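Local coordinates for protein phosphoribosylaminoimidazole-succinocarboxamide synthase (Saccharomyces cerevisiae, PDB 2CNU) that catalyses the ATP-dependent joining of CAIR and aspartate to give SAICAR in de novo purine biosynthesis, at residues G54-K59 against K291-Y296; Q261-W266 against Q282-R287. All blocks are in the same frame, centred on the assembly; numbering follows the deposited sequence.

Overall arrangement
Both contacts use helix 282-300, the last helix of the chain, and contact 2 is nested inside the loop that contact 1 closes. Contact 1 lies nearer the centre of the molecule and is partly buried: 54-59 and 291-296 run nearly parallel and meet through leucine, isoleucine and tyrosine side chains. Contact 2, centred about 16 Å away, is a surface contact in which 261-266 runs roughly antiparallel to 282-287. Its apolar centre is small, and polar chemistry gathers on the outer side of 261-266, where a bound aspartate and a sulfate sit. The two contacts touch through packing of Lys291 against Phe262.

Contact 1. Residues G54-K59 against K291-Y296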
loop_
_atom_site.group_PDB
_atom_site.type_symbol
_atom_site.label_atom_id
_atom_site.label_comp_id
_atom_site.label_asym_id
_atom_site.label_seq_id
_atom_site.Cartn_x
_atom_site.Cartn_y
_atom_site.Cartn_z
ATOM N N GLY A 54 0.544 -11.038 4.639
ATOM C CA GLY A 54 1.651 -10.110 4.872
ATOM C C GLY A 54 2.944 -10.565 4.209
ATOM O O GLY A 54 3.778 -9.718 3.876
ATOM N N ILE A 55 3.132 -11.871 4.038
ATOM C CA ILE A 55 4.291 -12.357 3.286
ATOM C C ILE A 55 4.144 -11.964 1.823
ATOM O O ILE A 55 5.048 -11.423 1.191
ATOM C CB ILE A 55 4.486 -13.866 3.452
ATOM C CG1 ILE A 55 4.799 -14.175 4.929
ATOM C CG2 ILE A 55 5.577 -14.336 2.519
ATOM C CD1 ILE A 55 4.812 -15.670 5.239
ATOM N N LEU A 56 2.967 -12.281 1.253
ATOM C CA LEU A 56 2.703 -11.988 -0.155
ATOM C C LEU A 56 2.875 -10.511 -0.423
ATOM O O LEU A 56 3.469 -10.112 -1.433
ATOM C CB LEU A 56 1.301 -12.445 -0.512
ATOM C CG LEU A 56 1.227 -13.991 -0.605
ATOM C CD1 LEU A 56 -0.202 -14.477 -0.377
ATOM C CD2 LEU A 56 1.753 -14.500 -1.915
ATOM N N LEU A 57 2.308 -9.651 0.409
ATOM C CA LEU A 57 2.374 -8.213 0.149
ATOM C C LEU A 57 3.753 -7.689 0.364
ATOM O O LEU A 57 4.173 -6.747 -0.329
ATOM C CB LEU A 57 1.314 -7.447 0.944
ATOM C CG LEU A 57 -0.140 -7.770 0.578
ATOM C CD1 LEU A 57 -1.044 -6.697 1.184
ATOM C CD2 LEU A 57 -0.414 -8.091 -0.824
ATOM N N THR A 58 4.505 -8.207 1.330
ATOM C CA THR A 58 5.897 -7.808 1.514
ATOM C C THR A 58 6.687 -8.145 0.285
ATOM O O THR A 58 7.428 -7.316 -0.256
ATOM C CB THR A 58 6.480 -8.430 2.808
ATOM O OG1 THR A 58 5.801 -7.880 3.918
ATOM C CG2 THR A 58 7.928 -8.142 2.948
ATOM N N LYS A 59 6.565 -9.385 -0.188
ATOM C CA LYS A 59 7.305 -9.791 -1.358
ATOM C C LYS A 59 6.901 -8.992 -2.588
ATOM O O LYS A 59 7.723 -8.696 -3.440
ATOM C CB LYS A 59 7.219 -11.283 -1.542
ATOM C CG LYS A 59 7.848 -12.046 -0.381
ATOM C CD LYS A 59 7.685 -13.518 -0.502
ATOM C CE LYS A 59 8.668 -14.093 -1.508
ATOM N NZ LYS A 59 10.104 -13.952 -1.143
ATOM N N LYS A 291 -6.745 -14.993 -3.986
ATOM C CA LYS A 291 -6.692 -13.808 -4.817
ATOM C C LYS A 291 -5.392 -13.036 -4.578
ATOM O O LYS A 291 -4.841 -12.463 -5.509
ATOM C CB LYS A 291 -7.935 -13.052 -4.659
ATOM C CG LYS A 291 -8.158 -12.087 -5.729
ATOM C CD LYS A 291 -8.305 -12.690 -7.107
ATOM C CE LYS A 291 -8.731 -11.770 -8.154
ATOM N NZ LYS A 291 -10.004 -11.330 -8.096
ATOM N N TYR A 292 -4.886 -12.955 -3.341
ATOM C CA TYR A 292 -3.568 -12.358 -3.120
ATOM C C TYR A 292 -2.468 -13.145 -3.820
ATOM O O TYR A 292 -1.525 -12.562 -4.375
ATOM C CB TYR A 292 -3.236 -12.270 -1.620
ATOM C CG TYR A 292 -4.007 -11.182 -0.898
ATOM C CD1 TYR A 292 -3.888 -9.861 -1.296
ATOM C CD2 TYR A 292 -4.834 -11.478 0.155
ATOM C CE1 TYR A 292 -4.603 -8.855 -0.640
ATOM C CE2 TYR A 292 -5.522 -10.510 0.845
ATOM C CZ TYR A 292 -5.432 -9.203 0.394
ATOM O OH TYR A 292 -6.142 -8.253 1.087
ATOM N N ILE A 293 -2.525 -14.461 -3.794
ATOM C CA ILE A 293 -1.524 -15.290 -4.484
ATOM C C ILE A 293 -1.607 -14.969 -5.941
ATOM O O ILE A 293 -0.576 -14.805 -6.607
ATOM C CB ILE A 293 -1.745 -16.786 -4.191
ATOM C CG1 ILE A 293 -1.450 -17.057 -2.709
ATOM C CG2 ILE A 293 -0.894 -17.634 -5.120
ATOM C CD1 ILE A 293 -1.971 -18.400 -2.248
ATOM N N GLU A 294 -2.790 -14.877 -6.529
ATOM C CA GLU A 294 -2.906 -14.588 -7.953
ATOM C C GLU A 294 -2.344 -13.203 -8.264
ATOM O O GLU A 294 -1.687 -13.027 -9.277
ATOM C CB GLU A 294 -4.414 -14.708 -8.352
ATOM C CG GLU A 294 -4.760 -14.427 -9.742
ATOM C CD GLU A 294 -4.168 -15.342 -10.721
ATOM O OE1 GLU A 294 -4.232 -14.951 -11.934
ATOM O OE2 GLU A 294 -3.678 -16.446 -10.435
ATOM N N ALA A 295 -2.618 -12.197 -7.429
ATOM C CA ALA A 295 -2.026 -10.871 -7.663
ATOM C C ALA A 295 -0.535 -10.933 -7.657
ATOM O O ALA A 295 0.161 -10.348 -8.502
ATOM C CB ALA A 295 -2.468 -9.865 -6.596
ATOM N N TYR A 296 0.023 -11.615 -6.649
ATOM C CA TYR A 296 1.454 -11.724 -6.490
ATOM C C TYR A 296 2.093 -12.401 -7.723
ATOM O O TYR A 296 3.094 -11.927 -8.275
ATOM C CB TYR A 296 1.772 -12.516 -5.204
ATOM C CG TYR A 296 3.237 -12.907 -5.091
ATOM C CD1 TYR A 296 3.634 -14.183 -5.389
ATOM C CD2 TYR A 296 4.179 -11.980 -4.702
ATOM C CE1 TYR A 296 5.004 -14.493 -5.352
ATOM C CE2 TYR A 296 5.489 -12.279 -4.655
ATOM C CZ TYR A 296 5.905 -13.561 -4.951
ATOM O OH TYR A 296 7.263 -13.839 -4.918
#
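The carbonyl oxygen Gly54 O takes two donors from the same residue one turn on: Thr58 OG1 lies 2.7 Å from Gly54 O, nearly along the C=O axis, and the backbone Thr58 N also bonds to it. That ties Thr58 to its own helix, turned from the interface, which is left to Leu56, Leu57 and Lys59. Leu56 reaches across with two branches: its CD1 packs 3.7 Å from Ile293 CG1, and its CD2 meets Tyr296 CB at 3.8 Å. Helices 53-67 and 282-300 pack here as a nearly parallel pair, their local axes 9.8 Å apart and inclined by 17°, so the C-terminal helix is laid against a helix from early in the chain. Tyr296 holds its CG anti to the backbone N (chi1 169°), which sends the ring across toward Leu56 and Lys59; its CE2 comes 3.7 Å from Lys59 CB. On the other flank Leu57 CD2 touches Tyr292 CD1 at 3.9 Å, approaching the ring obliquely. Trp304 packs on Leu56 and Ile39 on Tyr292; at nearest approach the Tyr292 side chain is about 8 Å from a bound aspartic acid.

Contact 2. Residues Q261-W266 against Q282-R287; sequences QFLRDW and QDIVDR. With ASP (aspartic acid), chain B; SO4 (sulfate ion), chain H.
Ile284 lies against Leu263 and Trp266, and this makes the apolar part of the contact. Its two branches divide the work: Ile284 CG2 packs 3.8 Å from Leu263 CD1, while Ile284 CD1 lies 3.7 Å from Trp266 CB. Met280 and Pro281, from the loop leading into helix 282-300, pack on Leu263 and Trp266. The two segments run roughly antiparallel, at 158° between their axes. An aromatic contact lies at one side: Arg287 CG sits over one face of the Phe262 ring as a CH-pi contact, 3.6 Å from the centroid, less certain because each residue is in one of two conformers.

The polar bonds run within each helix and to the ligands. Asp265 OD2 lies almost in the amide plane of Gln261, whose NE2 comes at it from above the carboxylate plane, 2.9 Å away; Gln282 and Asp286 pair likewise. A bend at chi2 (63°) also brings Gln261 NE2 within 3.2 Å of a sulfate O2. Arg264, in one of two conformers, sets NH2 2.9 Å from that O2 and NE 2.8 Å from O of the bound aspartate. With Gln261 replaced by an alanine, Asp265 OD2 would probably lose this donor and the sulfate one of its bonds from the helix.

Ser40 and Tyr42 also bond to the aspartate, and Tyr42 to a sulfate. No hydrogen bond crosses between 261-266 and 282-287: hydrocarbon contacts join them, while Gln261 and Arg264 hold anions on the side facing away from helix 282-300. Aspartate is the enzyme's amino-acid substrate, and Arg264's grip on its carboxylate is consistent with a substrate site; the sulfate is probably from the crystallisation liquor.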
loop_
_atom_site.group_PDB
_atom_site.type_symbol
_atom_site.label_atom_id
_atom_site.label_comp_id
_atom_site.label_asym_id
_atom_site.label_seq_id
_atom_site.Cartn_x
_atom_site.Cartn_y
_atom_site.Cartn_z
ATOM N N GLN A 261 -13.449 -7.936 -3.217
ATOM C CA GLN A 261 -14.878 -7.974 -3.544
ATOM C C GLN A 261 -15.553 -9.124 -2.838
ATOM O O GLN A 261 -16.723 -9.003 -2.430
ATOM C CB GLN A 261 -15.136 -8.056 -5.049
ATOM C CG GLN A 261 -16.530 -7.657 -5.359
ATOM C CD GLN A 261 -16.762 -6.209 -4.979
ATOM O OE1 GLN A 261 -16.021 -5.317 -5.372
ATOM N NE2 GLN A 261 -17.831 -5.940 -4.238
ATOM N N PHE A 262 -14.881 -10.257 -2.724
ATOM C CA PHE A 262 -15.526 -11.443 -2.122
ATOM C C PHE A 262 -15.878 -11.122 -0.669
ATOM O O PHE A 262 -16.980 -11.441 -0.193
ATOM C CB PHE A 262 -14.600 -12.674 -2.073
ATOM C CG PHE A 262 -13.768 -12.891 -3.290
ATOM C CD1 PHE A 262 -14.322 -12.777 -4.551
ATOM C CD2 PHE A 262 -12.410 -13.225 -3.184
ATOM C CE1 PHE A 262 -13.532 -12.983 -5.692
ATOM C CE2 PHE A 262 -11.638 -13.474 -4.321
ATOM C CZ PHE A 262 -12.194 -13.327 -5.564
ATOM N N LEU A 263 -14.935 -10.505 0.036
ATOM C CA LEU A 263 -15.144 -10.109 1.410
ATOM C C LEU A 263 -16.246 -9.044 1.538
ATOM O O LEU A 263 -17.133 -9.146 2.382
ATOM C CB LEU A 263 -13.809 -9.625 1.999
ATOM C CG LEU A 263 -13.860 -8.968 3.369
ATOM C CD1 LEU A 263 -14.468 -9.930 4.377
ATOM C CD2 LEU A 263 -12.508 -8.561 3.781
ATOM N N ARG A 264 -16.148 -8.000 0.713
ATOM C CA ARG A 264 -17.135 -6.935 0.756
ATOM C C ARG A 264 -18.529 -7.445 0.522
ATOM O O ARG A 264 -19.487 -7.033 1.200
ATOM C CB ARG A 264 -16.816 -5.882 -0.284
ATOM C CG ARG A 264 -15.644 -4.987 -0.024
ATOM C CD ARG A 264 -15.659 -3.903 -1.097
ATOM N NE ARG A 264 -14.438 -3.148 -1.093
ATOM C CZ ARG A 264 -14.064 -2.350 -2.108
ATOM N NH1 ARG A 264 -12.899 -1.738 -2.161
ATOM N NH2 ARG A 264 -14.900 -2.229 -3.110
ATOM N N ASP A 265 -18.684 -8.340 -0.443
ATOM C CA ASP A 265 -20.016 -8.843 -0.742
ATOM C C ASP A 265 -20.549 -9.608 0.449
ATOM O O ASP A 265 -21.736 -9.476 0.754
ATOM C CB ASP A 265 -19.974 -9.767 -1.961
ATOM C CG ASP A 265 -19.741 -9.041 -3.273
ATOM O OD1 ASP A 265 -19.490 -9.726 -4.257
ATOM O OD2 ASP A 265 -19.846 -7.795 -3.295
ATOM N N TRP A 266 -19.748 -10.421 1.125
ATOM C CA TRP A 266 -20.202 -11.136 2.297
ATOM C C TRP A 266 -20.584 -10.167 3.404
ATOM O O TRP A 266 -21.649 -10.310 4.085
ATOM C CB TRP A 266 -19.142 -12.132 2.771
ATOM C CG TRP A 266 -19.560 -12.869 3.970
ATOM C CD1 TRP A 266 -20.464 -13.870 4.023
ATOM C CD2 TRP A 266 -19.238 -12.573 5.345
ATOM N NE1 TRP A 266 -20.682 -14.251 5.316
ATOM C CE2 TRP A 266 -19.981 -13.442 6.143
ATOM C CE3 TRP A 266 -18.413 -11.647 5.939
ATOM C CZ2 TRP A 266 -19.891 -13.455 7.527
ATOM C CZ3 TRP A 266 -18.350 -11.624 7.319
ATOM C CH2 TRP A 266 -19.058 -12.539 8.079
ATOM N N GLN A 282 -14.514 -19.168 6.810
ATOM C CA GLN A 282 -13.354 -19.791 6.184
ATOM C C GLN A 282 -13.338 -19.706 4.663
ATOM O O GLN A 282 -12.300 -19.526 4.056
ATOM C CB GLN A 282 -13.303 -21.257 6.610
ATOM C CG GLN A 282 -12.037 -21.934 6.236
ATOM C CD GLN A 282 -10.910 -21.352 6.997
ATOM O OE1 GLN A 282 -10.955 -21.318 8.209
ATOM N NE2 GLN A 282 -9.941 -20.799 6.327
ATOM N N ASP A 283 -14.490 -19.874 4.043
ATOM C CA ASP A 283 -14.500 -19.799 2.586
ATOM C C ASP A 283 -14.095 -18.410 2.075
ATOM O O ASP A 283 -13.447 -18.311 1.022
ATOM C CB ASP A 283 -15.828 -20.231 1.968
ATOM C CG ASP A 283 -17.009 -19.331 2.320
ATOM O OD1 ASP A 283 -17.927 -19.210 1.471
ATOM O OD2 ASP A 283 -17.088 -18.753 3.425
ATOM N N ILE A 284 -14.484 -17.380 2.820
ATOM C CA ILE A 284 -14.102 -16.021 2.446
ATOM C C ILE A 284 -12.596 -15.842 2.667
ATOM O O ILE A 284 -11.906 -15.254 1.818
ATOM C CB ILE A 284 -14.910 -14.979 3.303
ATOM C CG1 ILE A 284 -16.400 -15.069 3.050
ATOM C CG2 ILE A 284 -14.390 -13.549 3.105
ATOM C CD1 ILE A 284 -16.863 -14.782 1.650
ATOM N N VAL A 285 -12.056 -16.368 3.770
ATOM C CA VAL A 285 -10.610 -16.299 4.026
ATOM C C VAL A 285 -9.854 -16.955 2.862
ATOM O O VAL A 285 -8.901 -16.422 2.306
ATOM C CB VAL A 285 -10.259 -16.949 5.348
ATOM C CG1 VAL A 285 -8.766 -17.054 5.524
ATOM C CG2 VAL A 285 -10.895 -16.176 6.521
ATOM N N ASP A 286 -10.282 -18.200 2.528
ATOM C CA ASP A 286 -9.546 -18.985 1.534
ATOM C C ASP A 286 -9.523 -18.310 0.183
ATOM O O ASP A 286 -8.541 -18.277 -0.514
ATOM C CB ASP A 286 -10.141 -20.389 1.424
ATOM C CG ASP A 286 -9.975 -21.230 2.670
ATOM O OD1 ASP A 286 -10.626 -22.303 2.732
ATOM O OD2 ASP A 286 -9.169 -20.901 3.557
ATOM N N ARG A 287 -10.680 -17.822 -0.229
ATOM C CA ARG A 287 -10.778 -17.207 -1.551
ATOM C C ARG A 287 -9.980 -15.909 -1.598
ATOM O O ARG A 287 -9.334 -15.613 -2.601
ATOM C CB ARG A 287 -12.243 -17.010 -1.893
ATOM C CG ARG A 287 -12.454 -16.547 -3.310
ATOM C CD ARG A 287 -12.425 -17.509 -4.471
ATOM N NE ARG A 287 -13.766 -17.982 -4.809
ATOM C CZ ARG A 287 -14.092 -19.252 -4.980
ATOM N NH1 ARG A 287 -13.165 -20.212 -4.875
ATOM N NH2 ARG A 287 -15.352 -19.565 -5.238
HETATM N N ASP B . -9.840 -1.159 0.771
HETATM C CA ASP B . -10.704 -1.652 1.835
HETATM C C ASP B . -12.050 -2.029 1.109
HETATM O O ASP B . -11.896 -2.617 0.010
HETATM C CB ASP B . -10.747 -0.492 2.824
HETATM C CG ASP B . -10.887 -0.910 4.236
HETATM O OD1 ASP B . -10.086 -0.483 5.086
HETATM O OD2 ASP B . -11.792 -1.696 4.500
HETATM O OXT ASP B . -13.295 -1.941 1.506
HETATM S S SO4 H . -18.948 -2.283 -3.057
HETATM O O1 SO4 H . -19.930 -3.321 -3.035
HETATM O O2 SO4 H . -17.711 -2.815 -3.542
HETATM O O3 SO4 H . -19.430 -1.185 -3.837
HETATM O O4 SO4 H . -18.960 -1.779 -1.700
#